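Local coordinates for protein Phl p 3 allergen (Phleum pratense, PDB 3FT1) that acts as a secreted grass-pollen allergen recognised by IgE, and resembles the C-terminal, probably carbohydrate-binding domain of beta-expansins, at residues A[2-7]-A[19-24]; A[31-36]-A[67-72]; A[62-67]-A[79-84]. All blocks are in the same frame, centred on the assembly; numbering follows the deposited sequence.

Contact 1. Residues A[2-7]-A[19-24]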
ATOM      1  N   VAL A   2      -1.374   4.914  13.879  1.00 11.47           N
ATOM      2  CA  VAL A   2      -0.727   4.257  12.754  1.00 13.49           C
ATOM      3  C   VAL A   2      -0.299   5.319  11.744  1.00 14.05           C
ATOM      4  O   VAL A   2      -1.126   6.080  11.243  1.00 12.85           O
ATOM      5  CB  VAL A   2      -1.658   3.215  12.081  1.00  7.21           C
ATOM      6  CG1 VAL A   2      -1.012   2.651  10.824  1.00 11.02           C
ATOM      7  CG2 VAL A   2      -1.988   2.095  13.057  1.00 13.80           C
ATOM      8  N   GLN A   3       1.006   5.386  11.489  1.00 12.55           N
ATOM      9  CA  GLN A   3       1.569   6.336  10.544  1.00 17.43           C
ATOM     10  C   GLN A   3       2.153   5.543   9.390  1.00 17.18           C
ATOM     11  O   GLN A   3       2.749   4.489   9.595  1.00 15.89           O
ATOM     12  CB  GLN A   3       2.670   7.160  11.220  1.00 15.87           C
ATOM     13  CG  GLN A   3       2.170   7.975  12.396  1.00 15.89           C
ATOM     14  CD  GLN A   3       3.286   8.590  13.237  1.00 18.07           C
ATOM     15  OE1 GLN A   3       4.265   7.923  13.585  1.00 18.33           O
ATOM     16  NE2 GLN A   3       3.131   9.868  13.576  1.00 24.64           N
ATOM     17  N   VAL A   4       1.984   6.026   8.170  1.00 17.73           N
ATOM     18  CA  VAL A   4       2.475   5.253   7.041  1.00 14.44           C
ATOM     19  C   VAL A   4       2.937   6.147   5.906  1.00 12.75           C
ATOM     20  O   VAL A   4       2.387   7.224   5.699  1.00 12.22           O
ATOM     21  CB  VAL A   4       1.404   4.265   6.533  1.00 13.85           C
ATOM     22  CG1 VAL A   4       0.223   5.013   5.918  1.00 22.82           C
ATOM     23  CG2 VAL A   4       2.003   3.299   5.526  1.00 18.20           C
ATOM     24  N   THR A   5       3.976   5.711   5.203  1.00 17.01           N
ATOM     25  CA  THR A   5       4.340   6.327   3.933  1.00 14.05           C
ATOM     26  C   THR A   5       4.488   5.222   2.896  1.00 13.06           C
ATOM     27  O   THR A   5       4.835   4.085   3.232  1.00  9.58           O
ATOM     28  CB  THR A   5       5.663   7.143   4.002  1.00 13.32           C
ATOM     29  OG1 THR A   5       6.752   6.284   4.355  1.00 16.04           O
ATOM     30  CG2 THR A   5       5.559   8.292   5.012  1.00 11.30           C
ATOM     31  N   PHE A   6       4.199   5.564   1.640  1.00 13.52           N
ATOM     32  CA  PHE A   6       4.315   4.644   0.520  1.00 11.21           C
ATOM     33  C   PHE A   6       5.243   5.315  -0.472  1.00  9.98           C
ATOM     34  O   PHE A   6       4.916   6.386  -0.972  1.00 13.66           O
ATOM     35  CB  PHE A   6       2.973   4.484  -0.200  1.00 11.57           C
ATOM     36  CG  PHE A   6       1.859   3.905   0.643  1.00 12.58           C
ATOM     37  CD1 PHE A   6       1.494   2.577   0.508  1.00 16.32           C
ATOM     38  CD2 PHE A   6       1.154   4.702   1.531  1.00 12.63           C
ATOM     39  CE1 PHE A   6       0.462   2.046   1.254  1.00 17.58           C
ATOM     40  CE2 PHE A   6       0.115   4.178   2.287  1.00 18.20           C
ATOM     41  CZ  PHE A   6      -0.230   2.852   2.149  1.00 17.07           C
ATOM     42  N   THR A   7       6.379   4.696  -0.769  1.00 10.38           N
ATOM     43  CA  THR A   7       7.284   5.240  -1.779  1.00 10.54           C
ATOM     44  C   THR A   7       7.319   4.316  -2.980  1.00 11.28           C
ATOM     45  O   THR A   7       7.631   3.134  -2.856  1.00 13.90           O
ATOM     46  CB  THR A   7       8.703   5.410  -1.231  1.00 12.13           C
ATOM     47  OG1 THR A   7       8.653   6.211  -0.044  1.00 14.41           O
ATOM     48  CG2 THR A   7       9.613   6.081  -2.271  1.00 15.82           C
ATOM     49  N   LEU A  19       6.413  -1.090  -3.754  1.00 17.16           N
ATOM     50  CA  LEU A  19       6.261  -0.043  -2.754  1.00 13.57           C
ATOM     51  C   LEU A  19       7.119  -0.279  -1.539  1.00 18.86           C
ATOM     52  O   LEU A  19       7.042  -1.340  -0.910  1.00 13.42           O
ATOM     53  CB  LEU A  19       4.804   0.051  -2.297  1.00 11.79           C
ATOM     54  CG  LEU A  19       3.775   0.420  -3.364  1.00 15.60           C
ATOM     55  CD1 LEU A  19       2.371   0.263  -2.794  1.00 15.17           C
ATOM     56  CD2 LEU A  19       4.018   1.846  -3.843  1.00 13.87           C
ATOM     57  N   ASP A  20       7.928   0.725  -1.219  1.00 16.15           N
ATOM     58  CA  ASP A  20       8.561   0.818   0.084  1.00 10.10           C
ATOM     59  C   ASP A  20       7.522   1.388   1.029  1.00 11.36           C
ATOM     60  O   ASP A  20       7.201   2.574   0.985  1.00 13.02           O
ATOM     61  CB  ASP A  20       9.775   1.748   0.023  1.00 16.67           C
ATOM     62  CG  ASP A  20      10.495   1.858   1.351  1.00 26.05           C
ATOM     63  OD1 ASP A  20      10.141   1.115   2.291  1.00 20.59           O
ATOM     64  OD2 ASP A  20      11.421   2.690   1.455  1.00 25.21           O
ATOM     65  N   ILE A  21       6.965   0.529   1.869  1.00 12.39           N
ATOM     66  CA  ILE A  21       5.948   0.959   2.805  1.00 11.33           C
ATOM     67  C   ILE A  21       6.606   1.052   4.173  1.00 13.53           C
ATOM     68  O   ILE A  21       7.178   0.074   4.664  1.00 17.40           O
ATOM     69  CB  ILE A  21       4.756  -0.038   2.841  1.00 16.24           C
ATOM     70  CG1 ILE A  21       4.121  -0.155   1.450  1.00 23.50           C
ATOM     71  CG2 ILE A  21       3.720   0.391   3.878  1.00 14.13           C
ATOM     72  CD1 ILE A  21       3.008  -1.189   1.354  1.00 14.66           C
ATOM     73  N   LYS A  22       6.554   2.237   4.769  1.00  8.56           N
ATOM     74  CA  LYS A  22       7.072   2.439   6.110  1.00 12.86           C
ATOM     75  C   LYS A  22       5.888   2.565   7.050  1.00 20.28           C
ATOM     76  O   LYS A  22       5.179   3.571   7.044  1.00 20.46           O
ATOM     77  CB  LYS A  22       7.948   3.687   6.155  1.00 14.34           C
ATOM     78  CG  LYS A  22       9.282   3.491   5.452  1.00 21.24           C
ATOM     79  CD  LYS A  22      10.191   2.607   6.315  1.00 21.03           C
ATOM     80  CE  LYS A  22      11.553   2.383   5.682  1.00 35.74           C
ATOM     81  NZ  LYS A  22      11.492   1.455   4.522  1.00 34.16           N
ATOM     82  N   TYR A  23       5.681   1.523   7.848  1.00 17.25           N
ATOM     83  CA  TYR A  23       4.520   1.407   8.712  1.00 13.82           C
ATOM     84  C   TYR A  23       4.988   1.555  10.140  1.00 17.12           C
ATOM     85  O   TYR A  23       5.915   0.871  10.569  1.00 17.80           O
ATOM     86  CB  TYR A  23       3.878   0.033   8.510  1.00 11.97           C
ATOM     87  CG  TYR A  23       2.739  -0.318   9.447  1.00 13.19           C
ATOM     88  CD1 TYR A  23       1.419  -0.115   9.069  1.00 15.50           C
ATOM     89  CD2 TYR A  23       2.985  -0.887  10.695  1.00 14.44           C
ATOM     90  CE1 TYR A  23       0.369  -0.456   9.911  1.00 15.85           C
ATOM     91  CE2 TYR A  23       1.941  -1.228  11.546  1.00 15.17           C
ATOM     92  CZ  TYR A  23       0.638  -1.012  11.143  1.00 16.25           C
ATOM     93  OH  TYR A  23      -0.415  -1.333  11.963  1.00 14.86           O
ATOM     94  N   THR A  24       4.348   2.461  10.863  1.00 14.37           N
ATOM     95  CA  THR A  24       4.720   2.758  12.235  1.00 18.01           C
ATOM     96  C   THR A  24       3.508   2.625  13.137  1.00 14.18           C
ATOM     97  O   THR A  24       2.564   3.408  13.033  1.00 16.20           O
ATOM     98  CB  THR A  24       5.216   4.210  12.361  1.00 24.44           C
ATOM     99  OG1 THR A  24       6.265   4.448  11.419  1.00 23.56           O
ATOM    100  CG2 THR A  24       5.721   4.472  13.751  1.00 25.12           C
TER
HETATM  101  O   HOH W   1       7.916   5.032   2.353  1.00 13.93           O
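Phe6 and Ile21 face each other across two antiparallel strands and lie side by side, both directed into the protein core, with Phe6 CD1 3.9 Å from Ile21 CG1. With CG beside its backbone N (chi1 -62°), the Phe6 ring also presents its edge to Leu19, whose CD1 lies near the ring plane. One step along the same face, Val4 CG2 meets Ile21 CG2 at 3.8 Å, the two side chains again running the same way. At the end of the row Val2 CG1 comes to 3.5 Å from Tyr23 CE1, crossing the phenol at a slant. The opposite face is polar. Thr5 OG1 is set between the backbone N and the carbonyl carbon (chi1 61°), which brings it to 3.4 Å from Lys22 CB. A water joins Thr5 OG1, Thr7 OG1 and the backbone O of Asp20; Thr7 OG1 also bonds Thr92. Lys22 bends back along its own strand, and its NZ meets the syn lone pair of Asp20 OD1 at 2.6 Å in a salt bridge. Three pairs of backbone bonds, at Gln3-Thr24, Thr5-Lys22 and Thr7-Asp20, hold this beta hairpin in register. Its apolar face packs on Phe67 and Phe69 of strand 65-71 and on Phe79, Val82 and Ile83 of strand 76-83, while strand 92-93 borders residues 3-8 and strand 52-56 borders residues 16-24.

Contact 2. Residues A[31-36]-A[67-72]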
ATOM      1  N   ALA A  31       1.727  -6.999   9.206  1.00 15.24           N
ATOM      2  CA  ALA A  31       1.623  -8.416   8.890  1.00 14.00           C
ATOM      3  C   ALA A  31       1.175  -8.625   7.444  1.00 16.87           C
ATOM      4  O   ALA A  31       1.776  -9.414   6.705  1.00 17.03           O
ATOM      5  CB  ALA A  31       0.657  -9.106   9.842  1.00 18.87           C
ATOM      6  N   GLU A  32       0.118  -7.918   7.046  1.00 12.39           N
ATOM      7  CA  GLU A  32      -0.460  -8.071   5.712  1.00 12.34           C
ATOM      8  C   GLU A  32      -0.733  -6.697   5.119  1.00 12.56           C
ATOM      9  O   GLU A  32      -1.105  -5.774   5.835  1.00 13.60           O
ATOM     10  CB  GLU A  32      -1.800  -8.810   5.764  1.00 14.22           C
ATOM     11  CG  GLU A  32      -1.794 -10.230   6.282  1.00 34.93           C
ATOM     12  CD  GLU A  32      -3.204 -10.824   6.260  1.00 19.59           C
ATOM     13  OE1 GLU A  32      -3.943 -10.559   5.283  1.00 32.81           O
ATOM     14  OE2 GLU A  32      -3.574 -11.531   7.216  1.00 36.78           O
ATOM     15  N   VAL A  33      -0.570  -6.579   3.807  1.00 11.91           N
ATOM     16  CA  VAL A  33      -1.004  -5.398   3.074  1.00  8.63           C
ATOM     17  C   VAL A  33      -1.789  -5.876   1.854  1.00 12.06           C
ATOM     18  O   VAL A  33      -1.331  -6.762   1.137  1.00 12.88           O
ATOM     19  CB  VAL A  33       0.197  -4.590   2.561  1.00 15.42           C
ATOM     20  CG1 VAL A  33      -0.274  -3.409   1.711  1.00 18.19           C
ATOM     21  CG2 VAL A  33       1.053  -4.120   3.711  1.00 16.80           C
ATOM     22  N   GLU A  34      -2.960  -5.291   1.617  1.00 12.55           N
ATOM     23  CA  GLU A  34      -3.733  -5.614   0.425  1.00  9.47           C
ATOM     24  C   GLU A  34      -4.093  -4.355  -0.328  1.00 14.82           C
ATOM     25  O   GLU A  34      -4.248  -3.294   0.262  1.00 14.27           O
ATOM     26  CB  GLU A  34      -5.022  -6.350   0.795  1.00 11.96           C
ATOM     27  CG  GLU A  34      -4.794  -7.654   1.495  1.00 11.35           C
ATOM     28  CD  GLU A  34      -5.928  -7.989   2.434  1.00 18.73           C
ATOM     29  OE1 GLU A  34      -6.186  -7.180   3.349  1.00 20.68           O
ATOM     30  OE2 GLU A  34      -6.550  -9.053   2.255  1.00 24.32           O
ATOM     31  N   LEU A  35      -4.233  -4.496  -1.641  1.00 13.64           N
ATOM     32  CA  LEU A  35      -4.642  -3.405  -2.504  1.00 12.45           C
ATOM     33  C   LEU A  35      -6.085  -3.594  -2.958  1.00 10.21           C
ATOM     34  O   LEU A  35      -6.496  -4.699  -3.280  1.00 15.19           O
ATOM     35  CB  LEU A  35      -3.735  -3.371  -3.741  1.00 14.53           C
ATOM     36  CG  LEU A  35      -4.307  -2.586  -4.921  1.00 15.76           C
ATOM     37  CD1 LEU A  35      -4.133  -1.109  -4.646  1.00 22.61           C
ATOM     38  CD2 LEU A  35      -3.632  -2.985  -6.213  1.00 16.78           C
ATOM     39  N   ARG A  36      -6.855  -2.514  -2.977  1.00 12.25           N
ATOM     40  CA  ARG A  36      -8.133  -2.529  -3.676  1.00 11.40           C
ATOM     41  C   ARG A  36      -8.087  -1.473  -4.774  1.00 15.03           C
ATOM     42  O   ARG A  36      -7.921  -0.279  -4.505  1.00 11.72           O
ATOM     43  CB  ARG A  36      -9.306  -2.274  -2.721  1.00 13.08           C
ATOM     44  CG  ARG A  36     -10.677  -2.437  -3.376  1.00 14.74           C
ATOM     45  CD  ARG A  36     -11.819  -2.220  -2.404  1.00 18.99           C
ATOM     46  NE  ARG A  36     -11.921  -0.833  -1.956  1.00 21.65           N
ATOM     47  CZ  ARG A  36     -12.372   0.166  -2.709  1.00 25.11           C
ATOM     48  NH1 ARG A  36     -12.756  -0.056  -3.959  1.00 24.52           N
ATOM     49  NH2 ARG A  36     -12.435   1.392  -2.217  1.00 27.02           N
ATOM     50  N   PHE A  67      -5.498   0.807   0.299  1.00 12.98           N
ATOM     51  CA  PHE A  67      -4.667  -0.207   0.940  1.00  9.73           C
ATOM     52  C   PHE A  67      -5.241  -0.605   2.295  1.00 11.56           C
ATOM     53  O   PHE A  67      -5.603   0.252   3.097  1.00 15.40           O
ATOM     54  CB  PHE A  67      -3.230   0.303   1.109  1.00 11.61           C
ATOM     55  CG  PHE A  67      -2.525   0.534  -0.199  1.00 12.20           C
ATOM     56  CD1 PHE A  67      -1.819  -0.491  -0.805  1.00 13.69           C
ATOM     57  CD2 PHE A  67      -2.618   1.756  -0.845  1.00 15.97           C
ATOM     58  CE1 PHE A  67      -1.195  -0.299  -2.033  1.00 15.15           C
ATOM     59  CE2 PHE A  67      -1.994   1.962  -2.070  1.00 16.39           C
ATOM     60  CZ  PHE A  67      -1.280   0.935  -2.661  1.00 15.10           C
ATOM     61  N   ARG A  68      -5.337  -1.908   2.527  1.00  8.73           N
ATOM     62  CA  ARG A  68      -5.767  -2.422   3.827  1.00  7.79           C
ATOM     63  C   ARG A  68      -4.574  -3.045   4.511  1.00 13.16           C
ATOM     64  O   ARG A  68      -3.894  -3.904   3.931  1.00 11.66           O
ATOM     65  CB  ARG A  68      -6.870  -3.465   3.679  1.00 12.17           C
ATOM     66  CG  ARG A  68      -7.295  -4.075   5.010  1.00 12.23           C
ATOM     67  CD  ARG A  68      -8.634  -4.771   4.899  1.00 14.32           C
ATOM     68  NE  ARG A  68      -8.534  -6.016   4.146  1.00 13.32           N
ATOM     69  CZ  ARG A  68      -9.574  -6.798   3.865  1.00 17.92           C
ATOM     70  NH1 ARG A  68     -10.792  -6.458   4.272  1.00 14.39           N
ATOM     71  NH2 ARG A  68      -9.395  -7.917   3.181  1.00 15.89           N
ATOM     72  N   PHE A  69      -4.320  -2.599   5.739  1.00 11.48           N
ATOM     73  CA  PHE A  69      -3.249  -3.131   6.571  1.00 14.89           C
ATOM     74  C   PHE A  69      -3.806  -3.987   7.700  1.00  7.65           C
ATOM     75  O   PHE A  69      -4.816  -3.639   8.308  1.00 15.69           O
ATOM     76  CB  PHE A  69      -2.452  -1.991   7.210  1.00 12.48           C
ATOM     77  CG  PHE A  69      -1.693  -1.143   6.219  1.00 15.85           C
ATOM     78  CD1 PHE A  69      -0.451  -1.538   5.765  1.00 31.51           C
ATOM     79  CD2 PHE A  69      -2.220   0.046   5.754  1.00 44.23           C
ATOM     80  CE1 PHE A  69       0.253  -0.768   4.864  1.00 30.21           C
ATOM     81  CE2 PHE A  69      -1.518   0.823   4.849  1.00 37.04           C
ATOM     82  CZ  PHE A  69      -0.280   0.408   4.405  1.00 14.97           C
ATOM     83  N   MET A  70      -3.119  -5.086   7.989  1.00 12.30           N
ATOM     84  CA  MET A  70      -3.348  -5.853   9.210  1.00 13.04           C
ATOM     85  C   MET A  70      -2.020  -5.971   9.929  1.00  9.83           C
ATOM     86  O   MET A  70      -1.037  -6.442   9.352  1.00 14.22           O
ATOM     87  CB  MET A  70      -3.886  -7.248   8.881  1.00 10.84           C
ATOM     88  CG  MET A  70      -5.340  -7.258   8.478  1.00 18.25           C
ATOM     89  SD  MET A  70      -6.413  -6.867   9.878  1.00 23.98           S
ATOM     90  CE  MET A  70      -6.014  -8.208  10.997  1.00 24.59           C
ATOM     91  N   SER A  71      -1.973  -5.502  11.171  1.00 11.82           N
ATOM     92  CA  SER A  71      -0.750  -5.587  11.968  1.00 12.05           C
ATOM     93  C   SER A  71      -0.617  -6.976  12.580  1.00 11.00           C
ATOM     94  O   SER A  71      -1.583  -7.745  12.605  1.00 12.36           O
ATOM     95  CB  SER A  71      -0.751  -4.535  13.077  1.00 13.42           C
ATOM     96  OG  SER A  71      -1.582  -4.932  14.157  1.00 15.30           O
ATOM     97  N   LYS A  72       0.578  -7.305  13.067  1.00 12.47           N
ATOM     98  CA  LYS A  72       0.785  -8.571  13.759  1.00 15.99           C
ATOM     99  C   LYS A  72      -0.133  -8.652  14.970  1.00 19.37           C
ATOM    100  O   LYS A  72      -0.629  -9.722  15.316  1.00 20.63           O
ATOM    101  CB  LYS A  72       2.244  -8.723  14.210  1.00 16.71           C
ATOM    102  CG  LYS A  72       3.112  -9.547  13.278  1.00 34.29           C
ATOM    103  CD  LYS A  72       3.701  -8.709  12.165  1.00 39.17           C
ATOM    104  CE  LYS A  72       4.502  -9.569  11.197  1.00 52.48           C
ATOM    105  NZ  LYS A  72       5.546 -10.373  11.891  1.00 61.28           N
TER
HETATM  106  O   HOH W   2      -4.343  -6.593   5.056  1.00 17.54           O
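Strands 31-36 and 67-71 run antiparallel, their axes 4.6 Å apart at an angle of 164°, and a classic beta bulge opens the ladder where Ala31 N and Glu32 N both donate to Met70 O. Further along, paired backbone bonds join Glu34 to Arg68. The side chains of this pair lie alongside each other, and Arg68 grips the carboxylate side-on: NE reaches Glu34 OE1 at 2.7 Å and NH2 reaches Glu34 OE2 at 3.2 Å. Both oxygens lie close to the guanidinium plane, yet the carboxylate is turned 32° against it, so the arginine nitrogens approach from outside the carboxylate plane. A bend at chi3 (72°) turns the guanidinium toward the glutamate. Water adds a bond to Glu34 OE1 at 2.6 Å and ties it to the backbone O of Arg68, and Trp43 forms a cation-pi contact with Arg68. The other face is apolar. Val33 CG2, next to its own backbone N, comes to 3.6 Å from Phe69 CD1 with the two side chains pointing the same way, whereas Leu35 CD1 lies over one face of the Phe67 ring, 4.0 Å from Phe67 CE1. This apolar face packs against Leu19 and Ile21 of strand 16-24. Within the sheet, strand 44-49 flanks residues 31-36 and strand 76-83 flanks residues 67-71.

Contact 3. Residues A[62-67]-A[79-84]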
ATOM      1  N   VAL A  62      -5.870   0.006 -11.808  1.00 10.98           N
ATOM      2  CA  VAL A  62      -6.796   1.122 -11.862  1.00 15.66           C
ATOM      3  C   VAL A  62      -6.856   1.815 -10.504  1.00 16.28           C
ATOM      4  O   VAL A  62      -7.280   1.218  -9.510  1.00 12.54           O
ATOM      5  CB  VAL A  62      -8.196   0.650 -12.282  1.00 12.84           C
ATOM      6  CG1 VAL A  62      -9.189   1.788 -12.202  1.00 16.07           C
ATOM      7  CG2 VAL A  62      -8.155   0.054 -13.691  1.00 17.75           C
ATOM      8  N   GLY A  63      -6.414   3.071 -10.474  1.00 16.60           N
ATOM      9  CA  GLY A  63      -6.415   3.867  -9.263  1.00 11.79           C
ATOM     10  C   GLY A  63      -7.508   4.913  -9.261  1.00 20.01           C
ATOM     11  O   GLY A  63      -8.307   4.974 -10.195  1.00 15.48           O
ATOM     12  N   PRO A  64      -7.542   5.760  -8.221  1.00 13.08           N
ATOM     13  CA  PRO A  64      -6.563   5.767  -7.124  1.00 13.00           C
ATOM     14  C   PRO A  64      -6.631   4.500  -6.271  1.00 13.76           C
ATOM     15  O   PRO A  64      -7.667   3.845  -6.190  1.00 17.59           O
ATOM     16  CB  PRO A  64      -6.953   6.997  -6.303  1.00 18.00           C
ATOM     17  CG  PRO A  64      -8.350   7.312  -6.692  1.00 25.75           C
ATOM     18  CD  PRO A  64      -8.540   6.834  -8.093  1.00 14.75           C
ATOM     19  N   PHE A  65      -5.520   4.165  -5.631  1.00 13.42           N
ATOM     20  CA  PHE A  65      -5.399   2.879  -4.961  1.00 13.00           C
ATOM     21  C   PHE A  65      -5.684   2.960  -3.465  1.00 12.59           C
ATOM     22  O   PHE A  65      -5.238   3.878  -2.794  1.00 10.12           O
ATOM     23  CB  PHE A  65      -4.002   2.311  -5.212  1.00 11.73           C
ATOM     24  CG  PHE A  65      -3.663   2.184  -6.674  1.00 12.34           C
ATOM     25  CD1 PHE A  65      -4.321   1.265  -7.468  1.00 14.89           C
ATOM     26  CD2 PHE A  65      -2.703   2.998  -7.253  1.00 13.37           C
ATOM     27  CE1 PHE A  65      -4.023   1.151  -8.815  1.00 13.75           C
ATOM     28  CE2 PHE A  65      -2.399   2.891  -8.605  1.00 14.15           C
ATOM     29  CZ  PHE A  65      -3.061   1.961  -9.381  1.00 14.87           C
ATOM     30  N   ASN A  66      -6.426   1.977  -2.963  1.00 14.59           N
ATOM     31  CA  ASN A  66      -6.708   1.836  -1.536  1.00 11.82           C
ATOM     32  C   ASN A  66      -5.898   0.686  -0.961  1.00 10.35           C
ATOM     33  O   ASN A  66      -5.627  -0.293  -1.657  1.00 11.47           O
ATOM     34  CB  ASN A  66      -8.202   1.572  -1.335  1.00 12.93           C
ATOM     35  CG  ASN A  66      -9.056   2.481  -2.185  1.00 17.92           C
ATOM     36  OD1 ASN A  66      -9.160   3.677  -1.913  1.00 17.20           O
ATOM     37  ND2 ASN A  66      -9.647   1.927  -3.241  1.00 26.28           N
ATOM     38  N   PHE A  67      -5.498   0.807   0.299  1.00 12.98           N
ATOM     39  CA  PHE A  67      -4.667  -0.207   0.940  1.00  9.73           C
ATOM     40  C   PHE A  67      -5.241  -0.605   2.295  1.00 11.56           C
ATOM     41  O   PHE A  67      -5.603   0.252   3.097  1.00 15.40           O
ATOM     42  CB  PHE A  67      -3.230   0.303   1.109  1.00 11.61           C
ATOM     43  CG  PHE A  67      -2.525   0.534  -0.199  1.00 12.20           C
ATOM     44  CD1 PHE A  67      -1.819  -0.491  -0.805  1.00 13.69           C
ATOM     45  CD2 PHE A  67      -2.618   1.756  -0.845  1.00 15.97           C
ATOM     46  CE1 PHE A  67      -1.195  -0.299  -2.033  1.00 15.15           C
ATOM     47  CE2 PHE A  67      -1.994   1.962  -2.070  1.00 16.39           C
ATOM     48  CZ  PHE A  67      -1.280   0.935  -2.661  1.00 15.10           C
ATOM     49  N   PHE A  79      -6.363   2.723   4.275  1.00 11.46           N
ATOM     50  CA  PHE A  79      -6.002   4.039   3.780  1.00 13.09           C
ATOM     51  C   PHE A  79      -6.544   4.162   2.366  1.00 13.61           C
ATOM     52  O   PHE A  79      -6.164   3.398   1.481  1.00 14.11           O
ATOM     53  CB  PHE A  79      -4.484   4.221   3.808  1.00 13.79           C
ATOM     54  CG  PHE A  79      -3.926   4.316   5.196  1.00 11.68           C
ATOM     55  CD1 PHE A  79      -3.779   5.550   5.814  1.00 14.80           C
ATOM     56  CD2 PHE A  79      -3.581   3.174   5.901  1.00 13.80           C
ATOM     57  CE1 PHE A  79      -3.278   5.643   7.098  1.00 13.31           C
ATOM     58  CE2 PHE A  79      -3.082   3.265   7.187  1.00 16.23           C
ATOM     59  CZ  PHE A  79      -2.936   4.496   7.786  1.00 13.52           C
ATOM     60  N   ASP A  80      -7.449   5.113   2.167  1.00 11.05           N
ATOM     61  CA  ASP A  80      -8.198   5.199   0.920  1.00 14.41           C
ATOM     62  C   ASP A  80      -7.608   6.194  -0.072  1.00 19.96           C
ATOM     63  O   ASP A  80      -7.171   7.279   0.306  1.00 17.03           O
ATOM     64  CB  ASP A  80      -9.665   5.528   1.203  1.00 21.78           C
ATOM     65  CG  ASP A  80     -10.383   4.402   1.941  1.00 25.45           C
ATOM     66  OD1 ASP A  80     -10.722   3.387   1.299  1.00 20.89           O
ATOM     67  OD2 ASP A  80     -10.606   4.535   3.165  1.00 42.64           O
ATOM     68  N   GLU A  81      -7.608   5.800  -1.342  1.00 17.37           N
ATOM     69  CA  GLU A  81      -7.145   6.645  -2.443  1.00 17.23           C
ATOM     70  C   GLU A  81      -5.820   7.330  -2.113  1.00 14.28           C
ATOM     71  O   GLU A  81      -5.682   8.549  -2.202  1.00 18.74           O
ATOM     72  CB  GLU A  81      -8.234   7.645  -2.848  1.00 23.35           C
ATOM     73  CG  GLU A  81      -9.590   6.967  -3.086  1.00 21.29           C
ATOM     74  CD  GLU A  81     -10.540   7.795  -3.927  1.00 17.97           C
ATOM     75  OE1 GLU A  81     -10.297   9.009  -4.091  1.00 35.74           O
ATOM     76  OE2 GLU A  81     -11.528   7.224  -4.432  1.00 37.53           O
ATOM     77  N   VAL A  82      -4.846   6.511  -1.748  1.00  8.44           N
ATOM     78  CA  VAL A  82      -3.542   6.991  -1.300  1.00  7.72           C
ATOM     79  C   VAL A  82      -2.580   7.295  -2.440  1.00 16.38           C
ATOM     80  O   VAL A  82      -1.772   8.217  -2.344  1.00 12.77           O
ATOM     81  CB  VAL A  82      -2.872   5.962  -0.377  1.00 13.77           C
ATOM     82  CG1 VAL A  82      -1.500   6.476   0.060  1.00 18.40           C
ATOM     83  CG2 VAL A  82      -3.747   5.705   0.823  1.00 22.57           C
ATOM     84  N   ILE A  83      -2.658   6.501  -3.501  1.00 13.03           N
ATOM     85  CA  ILE A  83      -1.777   6.644  -4.656  1.00  8.55           C
ATOM     86  C   ILE A  83      -2.610   6.769  -5.933  1.00 11.85           C
ATOM     87  O   ILE A  83      -3.536   5.981  -6.159  1.00 11.16           O
ATOM     88  CB  ILE A  83      -0.830   5.429  -4.772  1.00  6.46           C
ATOM     89  CG1 ILE A  83      -0.025   5.268  -3.475  1.00 11.47           C
ATOM     90  CG2 ILE A  83       0.068   5.547  -6.003  1.00 10.14           C
ATOM     91  CD1 ILE A  83       0.921   4.103  -3.480  1.00 14.62           C
ATOM     92  N   PRO A  84      -2.296   7.769  -6.766  1.00 10.47           N
ATOM     93  CA  PRO A  84      -3.105   7.983  -7.969  1.00 12.45           C
ATOM     94  C   PRO A  84      -2.725   6.971  -9.012  1.00 10.81           C
ATOM     95  O   PRO A  84      -1.653   6.380  -8.918  1.00 12.39           O
ATOM     96  CB  PRO A  84      -2.673   9.365  -8.435  1.00 11.24           C
ATOM     97  CG  PRO A  84      -1.249   9.483  -7.972  1.00 13.28           C
ATOM     98  CD  PRO A  84      -1.162   8.705  -6.676  1.00 10.79           C
TER
HETATM   99  O   HOH W   3     -10.387   4.283  -5.224  1.00 28.43           O
HETATM  100  O   HOH W   4     -11.858   4.018  -1.282  1.00 28.13           O
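Asn66 OD1 accepts the backbone N-H of Glu81 at 2.7 Å, the donor tilted 29° from the plane of the amide carbonyl. The side chain thus takes hold of the chain where it turns a corner. Beside it, Pro64 and Glu81 run in the same direction, Pro64 CG lying 3.6 Å from Glu81 CD. On the inner face Ile83 crosses Phe67 at about a right angle, its CD1 3.9 Å from Phe67 CE2, while Val82 CB sits at the edge of that ring. The Phe65 ring turns an edge to Ile83 CB, in its plane, and one face to Gly63 CA. Phe67 and Phe79 form a regular antiparallel hydrogen-bonded pair of the hairpin 65-71/76-83; past the corner at Glu81 the ladder gives way to separate bonds, Val82 N to Phe65 O at 2.9 Å and Phe65 N to Ile83 O at 2.7 Å. Such a corner carries one strand from one sheet or face of a beta barrel to another. Two waters brace it: one links Pro64 O, Asn66 ND2 and Glu81 OE2, and the other joins Asp80 OD1 to Asn66 OD1, the latter bond weak. A cis peptide bond precedes Pro64, and Asn66 ND2 has a further weak bond to Arg36 O on the neighbouring strand. Farther out, Phe6 and Tyr93 pack on Val82 and Ile83, and Phe79 meets the Phe69 ring at about 80°.

In the fold
All three contacts belong to one antiparallel beta fold. The centres of contact 1 and contact 2 are about 11 Å apart, those of contact 1 and contact 3 about 14 Å, and those of contact 2 and contact 3 about 13 Å. Contact 1 closes before the other two open, whereas contacts 2 and 3 alternate along the chain and share strand 65-71, with Phe67 common to both. That strand therefore lies between strands 30-36 and 76-83. The hairpin of contact 1 packs across the interior against this trio: Phe6 CZ lies 3.3 Å from Phe69 CZ, and Phe6 CD2 3.5 Å from Val82 CG1. An aromatic-rich core thus unites the contacts in a compact domain of the expansin C-terminal family.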